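Long-range contact in EF0056 (PDB 6ORI), which is an enterococcal surface protein with probable immunoglobulin-like domains, of unknown function but probably linked to biofilm formation: residues 47-52 with 141-146. Numbering follows the deposited sequence. Where two conformers were deposited one is given.
Sequences QGNTID and VITFEK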
ATOM      1  N   GLN A  47     -17.831  -4.002  18.584  0.59  6.77           N
ATOM      2  CA  GLN A  47     -19.089  -4.540  19.107  0.59  8.23           C
ATOM      3  C   GLN A  47     -20.084  -4.831  17.984  0.59  7.68           C
ATOM      4  O   GLN A  47     -21.276  -5.084  18.220  0.59  9.45           O
ATOM      5  CB  GLN A  47     -19.729  -3.590  20.117  0.59 10.56           C
ATOM      6  CG  GLN A  47     -19.196  -3.718  21.535  0.59 10.08           C
ATOM      7  CD  GLN A  47     -18.367  -2.539  21.911  0.59 25.79           C
ATOM      8  OE1 GLN A  47     -17.297  -2.341  21.358  0.59 17.76           O
ATOM      9  NE2 GLN A  47     -18.866  -1.720  22.830  0.59 21.86           N
ATOM     10  N   GLY A  48     -19.584  -4.791  16.752  1.00  7.34           N
ATOM     11  CA  GLY A  48     -20.333  -5.255  15.585  1.00  5.95           C
ATOM     12  C   GLY A  48     -19.542  -6.295  14.800  1.00  6.17           C
ATOM     13  O   GLY A  48     -18.454  -6.719  15.219  1.00  7.09           O
ATOM     14  N   ASN A  49     -20.100  -6.731  13.665  1.00  5.35           N
ATOM     15  CA  ASN A  49     -19.520  -7.825  12.891  1.00  7.02           C
ATOM     16  C   ASN A  49     -19.179  -7.433  11.467  1.00  4.81           C
ATOM     17  O   ASN A  49     -19.167  -8.279  10.567  1.00  4.81           O
ATOM     18  CB  ASN A  49     -20.436  -9.048  12.863  1.00  5.64           C
ATOM     19  CG  ASN A  49     -21.670  -8.832  12.036  1.00  6.16           C
ATOM     20  OD1 ASN A  49     -22.251  -7.744  12.004  1.00  7.87           O
ATOM     21  ND2 ASN A  49     -22.077  -9.870  11.350  1.00  6.96           N
ATOM     22  N   THR A  50     -18.911  -6.157  11.247  1.00  5.01           N
ATOM     23  CA  THR A  50     -18.602  -5.676   9.901  1.00  5.94           C
ATOM     24  C   THR A  50     -17.362  -4.790   9.839  1.00  6.28           C
ATOM     25  O   THR A  50     -17.042  -4.046  10.762  1.00  5.86           O
ATOM     26  CB  THR A  50     -19.801  -4.902   9.291  1.00  6.14           C
ATOM     27  OG1 THR A  50     -20.199  -3.842  10.171  1.00  8.41           O
ATOM     28  CG2 THR A  50     -20.960  -5.834   9.036  1.00  8.84           C
ATOM     29  N   ILE A  51     -16.685  -4.869   8.701  1.00  4.75           N
ATOM     30  CA  ILE A  51     -15.655  -3.886   8.354  1.00  6.02           C
ATOM     31  C   ILE A  51     -16.062  -3.219   7.047  1.00  5.25           C
ATOM     32  O   ILE A  51     -16.235  -3.899   6.032  1.00  5.66           O
ATOM     33  CB  ILE A  51     -14.270  -4.538   8.213  1.00  5.52           C
ATOM     34  CG1 ILE A  51     -13.800  -5.101   9.553  1.00  6.13           C
ATOM     35  CG2 ILE A  51     -13.239  -3.544   7.625  1.00  7.23           C
ATOM     36  CD1 ILE A  51     -12.531  -5.921   9.463  1.00  6.75           C
ATOM     37  N   ASP A  52     -16.201  -1.898   7.066  1.00  5.69           N
ATOM     38  CA  ASP A  52     -16.520  -1.135   5.876  1.00  6.70           C
ATOM     39  C   ASP A  52     -15.240  -0.864   5.092  1.00  4.87           C
ATOM     40  O   ASP A  52     -14.164  -0.681   5.696  1.00  5.99           O
ATOM     41  CB  ASP A  52     -17.172   0.210   6.238  1.00  8.89           C
ATOM     42  CG  ASP A  52     -18.581   0.073   6.803  1.00 14.96           C
ATOM     43  OD1 ASP A  52     -19.158  -1.038   6.826  1.00 15.28           O
ATOM     44  OD2 ASP A  52     -19.114   1.129   7.202  1.00 24.30           O
ATOM     45  N   VAL A 141     -18.443  -3.988   2.341  1.00  4.19           N
ATOM     46  CA  VAL A 141     -18.688  -4.524   3.674  1.00  5.03           C
ATOM     47  C   VAL A 141     -18.172  -5.951   3.727  1.00  4.10           C
ATOM     48  O   VAL A 141     -18.559  -6.790   2.910  1.00  4.13           O
ATOM     49  CB  VAL A 141     -20.200  -4.516   4.071  1.00  4.88           C
ATOM     50  CG1 VAL A 141     -20.364  -5.077   5.468  1.00  6.74           C
ATOM     51  CG2 VAL A 141     -20.783  -3.127   4.018  1.00  6.62           C
ATOM     52  N   ILE A 142     -17.269  -6.208   4.666  1.00  4.30           N
ATOM     53  CA  ILE A 142     -16.925  -7.567   5.072  1.00  3.24           C
ATOM     54  C   ILE A 142     -17.795  -7.915   6.259  1.00  4.16           C
ATOM     55  O   ILE A 142     -17.761  -7.240   7.278  1.00  4.56           O
ATOM     56  CB  ILE A 142     -15.457  -7.700   5.492  1.00  4.27           C
ATOM     57  CG1 ILE A 142     -14.487  -7.234   4.381  1.00  5.04           C
ATOM     58  CG2 ILE A 142     -15.158  -9.166   5.876  1.00  4.86           C
ATOM     59  CD1 ILE A 142     -13.042  -7.065   4.863  1.00  6.81           C
ATOM     60  N   THR A 143     -18.576  -8.972   6.132  1.00  4.08           N
ATOM     61  CA  THR A 143     -19.483  -9.416   7.191  1.00  5.46           C
ATOM     62  C   THR A 143     -18.949 -10.700   7.809  1.00  4.24           C
ATOM     63  O   THR A 143     -18.697 -11.665   7.101  1.00  5.70           O
ATOM     64  CB  THR A 143     -20.889  -9.667   6.616  1.00  5.60           C
ATOM     65  OG1 THR A 143     -21.416  -8.457   6.084  1.00  6.67           O
ATOM     66  CG2 THR A 143     -21.845 -10.170   7.686  1.00  7.64           C
ATOM     67  N   PHE A 144     -18.866 -10.724   9.137  1.00  4.14           N
ATOM     68  CA  PHE A 144     -18.293 -11.844   9.888  1.00  4.66           C
ATOM     69  C   PHE A 144     -19.353 -12.681  10.589  1.00  5.40           C
ATOM     70  O   PHE A 144     -20.445 -12.202  10.863  1.00  4.95           O
ATOM     71  CB  PHE A 144     -17.268 -11.321  10.924  1.00  5.13           C
ATOM     72  CG  PHE A 144     -16.006 -10.722  10.321  1.00  4.14           C
ATOM     73  CD1 PHE A 144     -15.966  -9.395   9.968  1.00  6.67           C
ATOM     74  CD2 PHE A 144     -14.887 -11.494  10.100  1.00  5.56           C
ATOM     75  CE1 PHE A 144     -14.804  -8.849   9.402  1.00  5.14           C
ATOM     76  CE2 PHE A 144     -13.737 -10.954   9.565  1.00  6.62           C
ATOM     77  CZ  PHE A 144     -13.709  -9.623   9.192  1.00  5.35           C
ATOM     78  N   GLU A 145     -18.998 -13.927  10.901  0.53  5.68           N
ATOM     79  CA  GLU A 145     -19.878 -14.855  11.623  0.53  5.49           C
ATOM     80  C   GLU A 145     -20.112 -14.466  13.064  0.53  7.53           C
ATOM     81  O   GLU A 145     -21.114 -14.868  13.667  0.53  7.71           O
ATOM     82  CB  GLU A 145     -19.248 -16.245  11.642  0.53  3.43           C
ATOM     83  CG  GLU A 145     -19.117 -16.885  10.288  0.53  5.73           C
ATOM     84  CD  GLU A 145     -18.345 -18.193  10.342  0.53 13.33           C
ATOM     85  OE1 GLU A 145     -17.506 -18.367  11.262  0.53 15.49           O
ATOM     86  OE2 GLU A 145     -18.571 -19.047   9.462  0.53 27.30           O
ATOM     87  N   LYS A 146     -19.157 -13.730  13.617  1.00  6.64           N
ATOM     88  CA  LYS A 146     -19.172 -13.306  15.019  1.00  6.62           C
ATOM     89  C   LYS A 146     -18.788 -11.851  15.061  1.00  7.33           C
ATOM     90  O   LYS A 146     -18.185 -11.320  14.125  1.00  6.80           O
ATOM     91  CB  LYS A 146     -18.096 -14.048  15.837  1.00 14.45           C
ATOM     92  CG  LYS A 146     -18.218 -15.534  15.912  1.00 19.62           C
ATOM     93  CD  LYS A 146     -16.974 -16.103  16.624  1.00 19.81           C
ATOM     94  CE  LYS A 146     -16.978 -17.622  16.664  1.00 34.56           C
ATOM     95  NZ  LYS A 146     -18.072 -18.150  17.522  1.00 54.75           N
TER
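The start of strand 50-59 pairs antiparallel with the end of strand 135-144. Ile51 and Ile142 form the hydrogen-bonded pair, flanked by the non-hydrogen-bonded pairs Thr50-Thr143 and Asp52-Val141: Ile51 N gives to Ile142 O at 3.0 Å, and Ile142 N returns to Ile51 O at 2.9 Å. Two residues along each chain, Phe144 N bonds to Asn49 O at 2.8 Å. Asn49 itself lies just before the strand, and its side chain stands in for the missing backbone donor: with CG between the backbone N and the carbonyl carbon (chi1 70°), ND2 swings over to Phe144 O at 2.9 Å, in the carbonyl plane and close to the plane of its own amide. Phe144 is thus gripped through both N and O by one residue. The two strands lie inside a large antiparallel sheet, consistent with an immunoglobulin-like fold, with 31-38 beyond 50-59 and 82-87 beyond 135-144. Ile51 and Ile142 share the buried face; Leu148 and Ile151 of helix 148-155 cover Ile51 and Phe144 respectively, and Ile142 packs on Val82, Ile85 and Phe36. Ile51 CD1 meets Phe144 CE1 obliquely at 3.7 Å, while Asn49 O sits at the ring edge, in plane, 3.4 Å from Phe144 CD1. On the face of Thr50, Asp52, Val141 and Thr143, Thr50 CG2 reaches diagonally to Val141 CG1 at 3.7 Å; Val141 CG2 runs alongside Asp52, 3.9 Å from its OD1.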